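Local coordinates for B12-binding domain-containing protein (Kitasatospora setae, PDB 6WTE), which binds cobalamin and a [4Fe-4S] cluster and, as the radical S-adenosylmethionine methylase TsrM, transfers a methyl group by non-radical catalysis, at residues E130-E135 and P150-N155; E255-A260 and P296-N301; Q310-D315 and F357-R362; S438-G443 and N470-C475; T536-L541 and E555-K560. All coordinates share one frame; numbering follows the deposited sequence. Where two conformers were deposited one is given.

Interaction 1. Residues E130-E135 and P150-N155; sequences EKILCE and PGLIRN
Ile-132 reaches from helix 130-141 to Pro-150 O, to Gly-151 and to the side chain of Leu-152. Its two branches take separate partners. CG1 lies beside the backbone N (chi1 -63°), and with chi2 extended the longer branch runs past the Pro-150 carbonyl, where Ile-132 CG1 is 3.7 Å from Pro-150 O. Ile-132 CD1 stops 4.4 Å from Gly-151 CA. The other branch turns to the leucine, with Ile-132 CG2 4.3 Å from Leu-152 CD1. One turn along the helix, the extended side chain of Glu-135 crosses the Pro-150 ring at about a right angle. Glu-135 OE1 comes 3.4 Å from Pro-150 CD. No hydrogen bond joins the two segments. Gly-151 has a positive phi of 86°, and the chain bends here close to the isoleucine. Helix 130-141 starts in the B12-binding region. Ile-132 lies near the bound cobalamin, and Glu-130 OE1, at the start of the same helix, is hydrogen-bonded to it. Val-125 and Trp-189 also touch Ile-132. On another side of the helix, Leu-133 packs on helix 20-31. Residues 150-152 lead into strand 153-156, which pairs antiparallel with strands 123-124 and 159-162 near one end of the seven-stranded sheet.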
# COMPACT_ATOMS: atom_id res chain seq x y z
N GLU A 130 9.32 13.84 1.21
CA GLU A 130 10.19 14.46 2.20
C GLU A 130 10.90 15.70 1.66
O GLU A 130 11.06 16.69 2.38
CB GLU A 130 11.21 13.45 2.73
CG GLU A 130 12.00 12.71 1.66
CD GLU A 130 11.39 11.37 1.30
OE1 GLU A 130 10.15 11.27 1.31
OE2 GLU A 130 12.15 10.41 1.03
N LYS A 131 11.32 15.68 0.39
CA LYS A 131 12.06 16.84 -0.12
C LYS A 131 11.11 17.96 -0.54
O LYS A 131 11.34 19.13 -0.20
CB LYS A 131 12.96 16.41 -1.28
CG LYS A 131 14.12 15.54 -0.80
CD LYS A 131 15.18 15.33 -1.87
CE LYS A 131 16.21 14.30 -1.41
NZ LYS A 131 16.72 14.55 -0.04
N ILE A 132 10.05 17.61 -1.27
CA ILE A 132 9.06 18.61 -1.68
C ILE A 132 8.44 19.28 -0.46
O ILE A 132 8.23 20.50 -0.44
CB ILE A 132 7.99 17.95 -2.57
CG1 ILE A 132 8.62 17.41 -3.85
CG2 ILE A 132 6.83 18.94 -2.87
CD1 ILE A 132 7.70 16.55 -4.69
N LEU A 133 8.14 18.50 0.58
CA LEU A 133 7.52 19.07 1.77
C LEU A 133 8.44 20.07 2.46
O LEU A 133 7.97 21.09 2.98
CB LEU A 133 7.10 17.95 2.73
CG LEU A 133 6.36 18.41 3.99
CD1 LEU A 133 5.14 19.26 3.61
CD2 LEU A 133 5.93 17.22 4.85
N CYS A 134 9.75 19.79 2.49
CA CYS A 134 10.67 20.75 3.07
C CYS A 134 10.69 22.05 2.28
O CYS A 134 10.75 23.14 2.87
CB CYS A 134 12.08 20.17 3.15
SG CYS A 134 12.28 18.94 4.44
N GLU A 135 10.68 21.96 0.95
CA GLU A 135 10.65 23.18 0.16
C GLU A 135 9.34 23.93 0.37
O GLU A 135 9.34 25.16 0.48
CB GLU A 135 10.86 22.86 -1.33
CG GLU A 135 12.25 22.29 -1.61
CD GLU A 135 12.59 22.26 -3.09
OE1 GLU A 135 11.89 22.90 -3.90
OE2 GLU A 135 13.58 21.58 -3.44
N PRO A 150 9.28 22.43 -7.37
CA PRO A 150 9.15 21.35 -8.35
C PRO A 150 8.28 20.21 -7.83
O PRO A 150 8.42 19.77 -6.69
CB PRO A 150 10.59 20.89 -8.58
CG PRO A 150 11.43 22.07 -8.17
CD PRO A 150 10.69 22.68 -7.02
N GLY A 151 7.37 19.74 -8.69
CA GLY A 151 6.51 18.62 -8.39
C GLY A 151 5.23 18.97 -7.64
O GLY A 151 4.31 18.14 -7.60
N LEU A 152 5.15 20.16 -7.06
CA LEU A 152 4.02 20.48 -6.19
C LEU A 152 2.73 20.62 -6.98
O LEU A 152 2.67 21.35 -7.98
CB LEU A 152 4.31 21.78 -5.43
CG LEU A 152 3.24 22.17 -4.41
CD1 LEU A 152 3.19 21.14 -3.27
CD2 LEU A 152 3.51 23.58 -3.89
N ILE A 153 1.68 19.93 -6.53
CA ILE A 153 0.33 20.13 -7.05
C ILE A 153 -0.31 21.26 -6.27
O ILE A 153 -0.32 21.25 -5.03
CB ILE A 153 -0.50 18.84 -6.95
CG1 ILE A 153 0.16 17.71 -7.74
CG2 ILE A 153 -1.93 19.08 -7.43
CD1 ILE A 153 -0.51 16.37 -7.54
N ARG A 154 -0.86 22.25 -6.99
CA ARG A 154 -1.46 23.43 -6.38
C ARG A 154 -2.91 23.55 -6.82
O ARG A 154 -3.20 23.53 -8.02
CB ARG A 154 -0.67 24.69 -6.71
CG ARG A 154 0.80 24.57 -6.34
CD ARG A 154 1.54 25.90 -6.41
NE ARG A 154 1.12 26.77 -7.49
CZ ARG A 154 1.27 28.09 -7.49
NH1 ARG A 154 1.82 28.69 -6.43
NH2 ARG A 154 0.87 28.81 -8.52
N ASN A 155 -3.81 23.69 -5.86
CA ASN A 155 -5.24 23.80 -6.14
C ASN A 155 -5.55 25.24 -6.53
O ASN A 155 -5.63 26.12 -5.67
CB ASN A 155 -6.06 23.38 -4.93
CG ASN A 155 -7.49 23.03 -5.28
OD1 ASN A 155 -7.90 23.14 -6.43
ND2 ASN A 155 -8.26 22.61 -4.28

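Interaction 2. Residues E255-A260 and P296-N301; sequences EMESLA and PDNPLN
Glu-257, Leu-300 and Pro-299 bury the largest areas here. Glu-257 stretches out from helix 249-261 with CG anti to its backbone N (chi1 -167°), and its chain meets all three residues of the turn 298-300. It crosses the Asn-298 side chain at about a right angle, with carboxylate and amide planes 69° apart. Asn-298 ND2 donates to Glu-257 OE1 at 3.1 Å, approaching from above the carboxylate plane. Leu-300 lays its branched end against the helix backbone, with CD2 3.8 Å from Glu-257 N. Leu-300 CD2 is also 4.1 Å from Met-256 CB. Pro-299 lies against the helix between Glu-257 and Ala-260: its CG lies 3.7 Å from Glu-257 O, and its CB lies 3.7 Å from Ala-260 CB. Asn-298 OD1 accepts from Leu-300 N at 2.9 Å, on a lone pair in the carbonyl plane, which makes an Asx turn. The contact joins a helix of the radical SAM core to the loop before strand 304-309. Asn-298 thus uses both ends of its amide, one for its own turn and one for the helix. Glu-257 OE1 also forms a salt bridge with Arg-291 of helix 278-294, so its charge is probably offset mainly there.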
# COMPACT_ATOMS: atom_id res chain seq x y z
N GLU A 255 18.51 2.19 11.14
CA GLU A 255 17.10 2.32 11.50
C GLU A 255 16.53 1.01 12.04
O GLU A 255 15.81 1.01 13.04
CB GLU A 255 16.30 2.78 10.29
CG GLU A 255 14.84 3.02 10.56
CD GLU A 255 14.15 3.68 9.38
OE1 GLU A 255 14.87 4.27 8.54
OE2 GLU A 255 12.91 3.61 9.28
N MET A 256 16.83 -0.11 11.37
CA MET A 256 16.39 -1.41 11.86
C MET A 256 16.96 -1.69 13.23
O MET A 256 16.27 -2.25 14.10
CB MET A 256 16.80 -2.51 10.88
CG MET A 256 16.19 -2.35 9.51
SD MET A 256 16.80 -3.58 8.34
CE MET A 256 15.97 -5.05 8.94
N GLU A 257 18.22 -1.32 13.45
CA GLU A 257 18.84 -1.53 14.76
C GLU A 257 18.14 -0.70 15.82
O GLU A 257 17.92 -1.17 16.94
CB GLU A 257 20.33 -1.20 14.69
CG GLU A 257 21.14 -1.67 15.89
CD GLU A 257 22.62 -1.40 15.72
OE1 GLU A 257 23.17 -1.72 14.65
OE2 GLU A 257 23.23 -0.87 16.67
N SER A 258 17.77 0.54 15.48
CA SER A 258 17.05 1.40 16.41
C SER A 258 15.70 0.81 16.78
O SER A 258 15.30 0.83 17.95
CB SER A 258 16.88 2.80 15.82
OG SER A 258 16.20 3.64 16.74
N LEU A 259 14.97 0.28 15.79
CA LEU A 259 13.72 -0.41 16.07
C LEU A 259 13.95 -1.59 17.01
O LEU A 259 13.27 -1.73 18.03
CB LEU A 259 13.09 -0.89 14.76
CG LEU A 259 12.54 0.21 13.85
CD1 LEU A 259 12.05 -0.36 12.53
CD2 LEU A 259 11.42 0.96 14.58
N ALA A 260 14.94 -2.44 16.69
CA ALA A 260 15.18 -3.62 17.51
C ALA A 260 15.59 -3.25 18.93
O ALA A 260 15.25 -3.97 19.87
CB ALA A 260 16.26 -4.49 16.87
N PRO A 296 27.32 -9.80 19.81
CA PRO A 296 26.16 -10.57 20.28
C PRO A 296 25.12 -9.71 20.98
O PRO A 296 23.94 -10.09 21.01
CB PRO A 296 26.77 -11.59 21.26
CG PRO A 296 28.26 -11.56 21.00
CD PRO A 296 28.57 -10.19 20.48
N ASP A 297 25.52 -8.56 21.52
CA ASP A 297 24.59 -7.65 22.18
C ASP A 297 23.86 -6.75 21.20
O ASP A 297 22.96 -6.01 21.62
CB ASP A 297 25.33 -6.79 23.21
CG ASP A 297 25.89 -7.61 24.36
OD1 ASP A 297 25.26 -8.63 24.73
OD2 ASP A 297 26.95 -7.23 24.90
N ASN A 298 24.23 -6.76 19.92
CA ASN A 298 23.50 -5.97 18.95
C ASN A 298 22.07 -6.49 18.87
O ASN A 298 21.86 -7.70 18.67
CB ASN A 298 24.18 -6.03 17.58
CG ASN A 298 23.59 -5.05 16.58
OD1 ASN A 298 22.38 -5.00 16.38
ND2 ASN A 298 24.44 -4.24 15.97
N PRO A 299 21.06 -5.64 19.06
CA PRO A 299 19.67 -6.13 19.11
C PRO A 299 19.19 -6.73 17.80
O PRO A 299 18.15 -7.40 17.81
CB PRO A 299 18.86 -4.87 19.47
CG PRO A 299 19.70 -3.74 18.97
CD PRO A 299 21.13 -4.17 19.21
N LEU A 300 19.90 -6.50 16.70
CA LEU A 300 19.58 -7.19 15.45
C LEU A 300 19.73 -8.70 15.57
O LEU A 300 19.24 -9.42 14.69
CB LEU A 300 20.47 -6.68 14.32
CG LEU A 300 20.24 -5.24 13.86
CD1 LEU A 300 21.30 -4.82 12.86
CD2 LEU A 300 18.86 -5.08 13.27
N ASN A 301 20.38 -9.20 16.62
CA ASN A 301 20.44 -10.63 16.81
C ASN A 301 19.09 -11.25 17.16
O ASN A 301 18.96 -12.47 17.11
CB ASN A 301 21.48 -10.98 17.87
CG ASN A 301 22.89 -10.99 17.31
OD1 ASN A 301 23.26 -11.90 16.58
ND2 ASN A 301 23.67 -9.96 17.64

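Interaction 3. Residues Q310-D315 and F357-R362; sequences QPSPFD and FEDTER
In one of its two conformers, the guanidinium of Arg-362 lies flat over the backbone of Asp-315. Asp-315 CA sits 3.7 Å above one face, over its centre. Water 1 is at the edge, in the plane of the group and close to Arg-362 NH2. Phe-314 O approaches obliquely, 3.1 Å from Arg-362 NE. These positions rest on one copy of the side chain and are less certain. The arginine leaves the helix with CG anti to the backbone N and bends at chi3 (67°), which turns its flat end across the loop. The same water accepts from Phe-314 N at 2.8 Å. Its links to Ser-312 OG and Asp-359 OD1 are weak. Arg-362 and Asp-315 do not bring their charged atoms together. The carboxylate of Asp-315 instead caps the following helix at Phe-318 N and forms a salt bridge with Lys-282.

Residues 310-315 form the loop after strand 304-309 and before helix 316-325. This is a strand-to-helix connection in the radical SAM core, whose superfamily belongs to the TIM-barrel clan. Gln-310 at its start lines the pocket of the [4Fe-4S] cluster.

Nearer the cluster, Pro-311 lies side by side with Thr-360, pointing the same way. Thr-360 OG1 is 3.4 Å from Pro-311 CG and has Ser-334 as its hydrogen-bond partner. Asp-359 CB rests 3.4 Å from Pro-311 O. Its carboxylate extends alongside Ser-312, with Asp-359 CG 3.8 Å from Ser-312 CB. Asp-359 OD2 is held by Thr-356 N, just before helix 357-369. The Phe-314 ring packs against Leu-363 and Cys-367 of that helix.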
# COMPACT_ATOMS: atom_id res chain seq x y z
N GLN A 310 8.70 -10.91 -5.36
CA GLN A 310 8.26 -11.54 -6.59
C GLN A 310 8.94 -12.89 -6.73
O GLN A 310 9.92 -13.18 -6.03
CB GLN A 310 8.58 -10.65 -7.80
CG GLN A 310 7.69 -9.42 -7.89
CD GLN A 310 6.24 -9.78 -8.11
OE1 GLN A 310 5.88 -10.27 -9.18
NE2 GLN A 310 5.41 -9.56 -7.10
N PRO A 311 8.41 -13.78 -7.58
CA PRO A 311 9.02 -15.12 -7.69
C PRO A 311 10.46 -15.11 -8.15
O PRO A 311 11.19 -16.06 -7.86
CB PRO A 311 8.11 -15.83 -8.71
CG PRO A 311 6.80 -15.15 -8.56
CD PRO A 311 7.12 -13.70 -8.28
N SER A 312 10.89 -14.09 -8.89
CA SER A 312 12.24 -14.02 -9.42
C SER A 312 12.73 -12.59 -9.30
O SER A 312 11.95 -11.65 -9.53
CB SER A 312 12.28 -14.47 -10.89
OG SER A 312 13.59 -14.36 -11.42
N PRO A 313 14.01 -12.38 -8.95
CA PRO A 313 15.01 -13.39 -8.65
C PRO A 313 14.98 -13.84 -7.20
O PRO A 313 14.94 -13.00 -6.30
CB PRO A 313 16.33 -12.68 -8.97
CG PRO A 313 16.04 -11.23 -8.64
CD PRO A 313 14.56 -11.01 -8.87
N PHE A 314 15.02 -15.15 -6.97
CA PHE A 314 15.03 -15.70 -5.61
C PHE A 314 15.89 -16.96 -5.67
O PHE A 314 15.37 -18.05 -5.91
CB PHE A 314 13.62 -16.00 -5.11
CG PHE A 314 13.53 -16.18 -3.61
CD1 PHE A 314 13.99 -17.34 -3.00
CD2 PHE A 314 12.95 -15.20 -2.81
CE1 PHE A 314 13.90 -17.51 -1.62
CE2 PHE A 314 12.86 -15.36 -1.44
CZ PHE A 314 13.34 -16.51 -0.84
N ASP A 315 17.19 -16.80 -5.47
CA ASP A 315 18.11 -17.91 -5.64
C ASP A 315 18.64 -18.40 -4.29
O ASP A 315 18.28 -17.89 -3.23
CB ASP A 315 19.25 -17.55 -6.61
CG ASP A 315 20.11 -16.38 -6.13
OD1 ASP A 315 20.09 -16.03 -4.93
OD2 ASP A 315 20.82 -15.80 -6.98
N PHE A 357 6.48 -20.56 -13.25
CA PHE A 357 6.07 -21.19 -12.01
C PHE A 357 7.24 -21.86 -11.30
O PHE A 357 7.22 -21.98 -10.07
CB PHE A 357 4.96 -22.21 -12.27
CG PHE A 357 4.35 -22.76 -11.02
CD1 PHE A 357 3.70 -21.92 -10.12
CD2 PHE A 357 4.43 -24.11 -10.73
CE1 PHE A 357 3.14 -22.42 -8.96
CE2 PHE A 357 3.87 -24.62 -9.56
CZ PHE A 357 3.23 -23.77 -8.68
N GLU A 358 8.29 -22.25 -12.04
CA GLU A 358 9.45 -22.85 -11.39
C GLU A 358 10.07 -21.90 -10.38
O GLU A 358 10.64 -22.35 -9.38
CB GLU A 358 10.52 -23.24 -12.42
CG GLU A 358 10.11 -24.30 -13.42
CD GLU A 358 10.03 -23.74 -14.84
OE1 GLU A 358 8.96 -23.88 -15.47
OE2 GLU A 358 11.03 -23.16 -15.33
N ASP A 359 9.98 -20.59 -10.62
CA ASP A 359 10.55 -19.61 -9.71
C ASP A 359 9.81 -19.61 -8.37
O ASP A 359 10.44 -19.48 -7.32
CB ASP A 359 10.53 -18.22 -10.34
CG ASP A 359 11.43 -18.12 -11.55
OD1 ASP A 359 12.61 -18.52 -11.47
OD2 ASP A 359 10.96 -17.67 -12.61
N THR A 360 8.48 -19.75 -8.40
CA THR A 360 7.73 -19.86 -7.15
C THR A 360 8.03 -21.19 -6.46
O THR A 360 8.16 -21.25 -5.24
CB THR A 360 6.23 -19.70 -7.42
OG1 THR A 360 5.95 -18.34 -7.79
CG2 THR A 360 5.42 -20.04 -6.17
N GLU A 361 8.12 -22.28 -7.24
CA GLU A 361 8.48 -23.57 -6.66
C GLU A 361 9.84 -23.51 -5.98
O GLU A 361 10.01 -24.05 -4.88
CB GLU A 361 8.46 -24.64 -7.75
CG GLU A 361 8.76 -26.05 -7.26
CD GLU A 361 7.57 -26.73 -6.62
OE1 GLU A 361 7.72 -27.25 -5.49
OE2 GLU A 361 6.48 -26.74 -7.23
N ARG A 362 10.82 -22.89 -6.62
CA ARG A 362 12.14 -22.80 -6.01
C ARG A 362 12.12 -21.92 -4.77
O ARG A 362 12.74 -22.25 -3.76
CB ARG A 362 13.18 -22.29 -7.00
CG ARG A 362 14.59 -22.27 -6.40
CD ARG A 362 15.67 -21.89 -7.40
NE ARG A 362 15.57 -20.50 -7.85
CZ ARG A 362 16.52 -19.87 -8.53
NH1 ARG A 362 17.65 -20.50 -8.84
NH2 ARG A 362 16.36 -18.61 -8.90
O HOH W 1 14.49 -16.82 -9.19

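Interaction 4. Residues S438-G443 and N470-C475; sequences SNTADG and NFRLVC
Thr-440 OG1 donates to Phe-471 O at 2.7 Å and accepts from water 2 at 3.1 Å. Two hydrogen bonds therefore grip this hydroxyl. The first meets the Phe-471 carbonyl at a C=O...donor angle of 129°, tilted 23° from its plane. The threonine oxygen stands between its own backbone N and carbonyl carbon (chi1 57°), which turns it to face the other segment. Water 2 in turn accepts from Leu-473 N at 3.0 Å, so it bridges the threonine hydroxyl to the backbone two residues beyond Phe-471.

Ser-438 makes a second direct bond. Ser-438 OG donates to Leu-473 O at 2.9 Å, from well above the carbonyl plane. Ser-438 and Thr-440 both belong to a type I beta turn that runs from Ser-438 to Ala-441. The turn follows strand 436-437, and the opposing segment leads into strand 475-476. These two short strands pair antiparallel, with a backbone hydrogen bond between Cys-475 and Gln-437, so the contact carries their association on into irregular chain. Strand 475-476 also pairs with strand 404-412 of the large mixed sheet.

Arg-472 adds its aliphatic part. Bends at chi2 and chi3 bring its chain alongside the turn, with Arg-472 CD 3.5 Å from Ser-438 CB. Arg-472 CG lies 3.9 Å from Ala-441 CA. The charged end has its partner elsewhere, with NH1 hydrogen-bonded to Gln-462 O. The Phe-471 ring leads away from the turn.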
# COMPACT_ATOMS: atom_id res chain seq x y z
N SER A 438 -19.34 -1.78 -11.04
CA SER A 438 -19.36 -1.05 -9.78
C SER A 438 -20.67 -1.34 -9.08
O SER A 438 -21.73 -1.36 -9.71
CB SER A 438 -19.20 0.46 -9.97
OG SER A 438 -19.20 1.10 -8.71
N ASN A 439 -20.60 -1.56 -7.76
CA ASN A 439 -21.79 -1.91 -6.99
C ASN A 439 -22.83 -0.80 -6.98
O ASN A 439 -24.01 -1.08 -6.76
CB ASN A 439 -21.42 -2.25 -5.55
CG ASN A 439 -20.62 -3.52 -5.44
OD1 ASN A 439 -20.52 -4.29 -6.39
ND2 ASN A 439 -20.05 -3.75 -4.27
N THR A 440 -22.41 0.46 -7.17
CA THR A 440 -23.31 1.60 -7.11
C THR A 440 -23.54 2.24 -8.47
O THR A 440 -24.00 3.38 -8.55
CB THR A 440 -22.78 2.63 -6.12
OG1 THR A 440 -21.45 3.01 -6.51
CG2 THR A 440 -22.72 2.04 -4.72
N ALA A 441 -23.21 1.54 -9.55
CA ALA A 441 -23.35 2.10 -10.89
C ALA A 441 -24.81 2.23 -11.28
O ALA A 441 -25.59 1.29 -11.14
CB ALA A 441 -22.61 1.24 -11.91
N ASP A 442 -25.19 3.41 -11.77
CA ASP A 442 -26.52 3.63 -12.33
C ASP A 442 -26.37 3.61 -13.85
O ASP A 442 -26.24 4.64 -14.51
CB ASP A 442 -27.11 4.94 -11.83
CG ASP A 442 -28.59 5.06 -12.13
OD1 ASP A 442 -29.18 4.09 -12.67
OD2 ASP A 442 -29.18 6.12 -11.82
N GLY A 443 -26.39 2.40 -14.40
CA GLY A 443 -26.23 2.20 -15.83
C GLY A 443 -24.79 1.91 -16.22
O GLY A 443 -23.90 1.75 -15.38
N ASN A 470 -21.33 10.93 -6.66
CA ASN A 470 -21.56 9.81 -5.76
C ASN A 470 -20.43 8.80 -5.87
O ASN A 470 -19.80 8.66 -6.92
CB ASN A 470 -22.89 9.13 -6.09
CG ASN A 470 -24.06 10.09 -6.04
OD1 ASN A 470 -24.68 10.38 -7.06
ND2 ASN A 470 -24.37 10.58 -4.85
N PHE A 471 -20.17 8.09 -4.77
CA PHE A 471 -19.17 7.03 -4.81
C PHE A 471 -19.57 5.96 -5.82
O PHE A 471 -20.69 5.46 -5.80
CB PHE A 471 -19.00 6.40 -3.43
CG PHE A 471 -18.05 7.15 -2.54
CD1 PHE A 471 -16.77 7.44 -2.97
CD2 PHE A 471 -18.45 7.57 -1.29
CE1 PHE A 471 -15.89 8.13 -2.15
CE2 PHE A 471 -17.59 8.26 -0.47
CZ PHE A 471 -16.31 8.54 -0.90
N ARG A 472 -18.63 5.63 -6.70
CA ARG A 472 -18.85 4.64 -7.75
C ARG A 472 -17.46 4.07 -8.06
O ARG A 472 -16.81 4.43 -9.05
CB ARG A 472 -19.52 5.26 -8.98
CG ARG A 472 -20.20 4.25 -9.89
CD ARG A 472 -19.31 3.83 -11.04
NE ARG A 472 -19.23 4.84 -12.09
CZ ARG A 472 -18.21 5.67 -12.24
NH1 ARG A 472 -17.18 5.61 -11.42
NH2 ARG A 472 -18.21 6.56 -13.23
N LEU A 473 -17.00 3.20 -7.17
CA LEU A 473 -15.66 2.63 -7.26
C LEU A 473 -15.64 1.58 -8.36
O LEU A 473 -16.38 0.59 -8.29
CB LEU A 473 -15.24 2.02 -5.92
CG LEU A 473 -14.67 2.96 -4.86
CD1 LEU A 473 -15.68 4.04 -4.47
CD2 LEU A 473 -14.25 2.15 -3.64
N VAL A 474 -14.79 1.78 -9.36
CA VAL A 474 -14.79 0.99 -10.59
C VAL A 474 -13.89 -0.23 -10.43
O VAL A 474 -12.82 -0.15 -9.83
CB VAL A 474 -14.34 1.86 -11.78
CG1 VAL A 474 -14.23 1.04 -13.02
CG2 VAL A 474 -15.34 3.00 -11.99
N CYS A 475 -14.34 -1.37 -10.98
CA CYS A 475 -13.63 -2.64 -10.90
C CYS A 475 -13.64 -3.34 -12.25
O CYS A 475 -14.45 -3.03 -13.13
CB CYS A 475 -14.26 -3.58 -9.88
SG CYS A 475 -14.30 -2.90 -8.21
O HOH W 2 -18.85 1.52 -5.54

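Interaction 5. Residues T536-L541 and E555-K560; sequences TSLGGL and EEIMRK
Leu-538 and Ile-557 meet through their methyl ends, with Leu-538 CD2 3.9 Å from Ile-557 CG2. The two side chains cross obliquely. Leu-541 comes in one turn later. Leu-541 CD1 sits 3.5 Å from Ile-557 O. Leu-541 CD1 is also 4.0 Å from Lys-560 CB, so it lies over the helix backbone as much as over side chains. CG of Leu-541 stands beside its backbone N (chi1 -69°), and the nearly extended chi2 carries CD1 across to the second helix. Ser-537 lies where the backbones come nearest. Ser-537 OG is 3.6 Å from Met-558 CG, an apolar neighbour. The serine hydroxyl bonds back to Pro-533 O in its own helix. No hydrogen bond crosses between the segments. Further out, Tyr-543 and His-550 touch both Leu-538 and Ile-557. Tyr-543 OH also pairs with Lys-560 NZ. Helices 533-540 and 554-566 pack with local axes 8.8 Å apart and crossing at 58°. They are two consecutive helices, joined by a loop and packed together at the C-terminal end of the modelled chain.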
# COMPACT_ATOMS: atom_id res chain seq x y z
N THR A 536 -7.80 -10.75 18.93
CA THR A 536 -7.73 -10.53 20.36
C THR A 536 -6.90 -11.60 21.06
O THR A 536 -6.20 -11.31 22.03
CB THR A 536 -9.13 -10.47 20.96
OG1 THR A 536 -9.77 -11.74 20.82
CG2 THR A 536 -9.97 -9.42 20.25
N SER A 537 -6.97 -12.84 20.56
CA SER A 537 -6.19 -13.92 21.17
C SER A 537 -4.70 -13.72 20.93
O SER A 537 -3.88 -13.97 21.82
CB SER A 537 -6.66 -15.27 20.63
OG SER A 537 -8.00 -15.52 21.00
N LEU A 538 -4.33 -13.29 19.72
CA LEU A 538 -2.92 -13.03 19.42
C LEU A 538 -2.35 -11.98 20.35
O LEU A 538 -1.26 -12.14 20.91
CB LEU A 538 -2.77 -12.60 17.97
CG LEU A 538 -3.01 -13.65 16.89
CD1 LEU A 538 -2.91 -13.01 15.51
CD2 LEU A 538 -2.02 -14.80 17.03
N GLY A 539 -3.09 -10.88 20.55
CA GLY A 539 -2.62 -9.85 21.45
C GLY A 539 -2.56 -10.31 22.89
O GLY A 539 -1.56 -10.09 23.59
N GLY A 540 -3.61 -10.98 23.36
CA GLY A 540 -3.66 -11.38 24.75
C GLY A 540 -2.54 -12.32 25.14
O GLY A 540 -1.99 -12.23 26.24
N LEU A 541 -2.16 -13.22 24.24
CA LEU A 541 -1.09 -14.16 24.49
C LEU A 541 0.28 -13.63 24.09
O LEU A 541 1.28 -14.34 24.25
CB LEU A 541 -1.37 -15.48 23.76
CG LEU A 541 -2.55 -16.30 24.29
CD1 LEU A 541 -2.92 -17.39 23.30
CD2 LEU A 541 -2.21 -16.90 25.64
N GLU A 555 -7.17 -21.82 15.42
CA GLU A 555 -8.09 -22.44 16.38
C GLU A 555 -7.39 -22.75 17.70
O GLU A 555 -7.95 -22.51 18.77
CB GLU A 555 -8.71 -23.71 15.79
CG GLU A 555 -9.75 -23.44 14.71
CD GLU A 555 -10.61 -24.65 14.40
OE1 GLU A 555 -11.10 -25.29 15.35
OE2 GLU A 555 -10.78 -24.96 13.21
N GLU A 556 -6.16 -23.27 17.63
CA GLU A 556 -5.41 -23.56 18.85
C GLU A 556 -5.07 -22.29 19.61
O GLU A 556 -5.13 -22.25 20.84
CB GLU A 556 -4.13 -24.33 18.51
CG GLU A 556 -3.09 -24.36 19.64
CD GLU A 556 -3.58 -25.04 20.90
OE1 GLU A 556 -4.56 -25.81 20.84
OE2 GLU A 556 -2.97 -24.82 21.97
N ILE A 557 -4.72 -21.23 18.89
CA ILE A 557 -4.37 -19.98 19.56
C ILE A 557 -5.58 -19.41 20.28
O ILE A 557 -5.47 -18.90 21.40
CB ILE A 557 -3.76 -19.01 18.54
CG1 ILE A 557 -2.36 -19.51 18.16
CG2 ILE A 557 -3.69 -17.60 19.11
CD1 ILE A 557 -1.76 -18.85 16.96
N MET A 558 -6.77 -19.54 19.68
CA MET A 558 -7.97 -19.10 20.37
C MET A 558 -8.29 -20.00 21.57
O MET A 558 -8.69 -19.51 22.63
CB MET A 558 -9.14 -19.04 19.39
CG MET A 558 -9.02 -17.87 18.43
SD MET A 558 -10.36 -17.68 17.23
CE MET A 558 -10.21 -19.19 16.26
N ARG A 559 -8.06 -21.31 21.44
CA ARG A 559 -8.26 -22.19 22.59
C ARG A 559 -7.31 -21.83 23.71
O ARG A 559 -7.70 -21.76 24.88
CB ARG A 559 -8.07 -23.65 22.19
CG ARG A 559 -8.36 -24.64 23.32
CD ARG A 559 -7.62 -25.96 23.12
NE ARG A 559 -6.18 -25.77 23.27
CZ ARG A 559 -5.56 -25.75 24.44
NH1 ARG A 559 -6.25 -25.95 25.55
NH2 ARG A 559 -4.25 -25.55 24.49
N LYS A 560 -6.04 -21.57 23.38
CA LYS A 560 -5.05 -21.28 24.41
C LYS A 560 -5.33 -19.94 25.07
O LYS A 560 -5.07 -19.77 26.27
CB LYS A 560 -3.64 -21.31 23.83
CG LYS A 560 -2.56 -21.44 24.91
CD LYS A 560 -1.27 -22.05 24.37
CE LYS A 560 -0.39 -20.98 23.75
NZ LYS A 560 0.79 -21.58 23.06

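Interactions 1 and 2 are the more buried contacts; interactions 3, 4 and 5 are partly buried. Interactions 1 and 5 have no hydrogen bond between their segments. Interaction 1 sets a helix against the chain leading to a strand, and interaction 5 sets helix on helix. Interaction 2 adds one side-chain bond to apolar packing, while interaction 4 relies on hydroxyl-to-backbone bonds and a bridging water. Interaction 3 is linked chiefly through a water, with no clear direct bond. Interactions 2 and 3 both lie within the radical SAM core, their centres about 30 Å apart. Interactions 1 and 3 include residues of the cobalamin and cluster pockets, respectively. No two of the five touch.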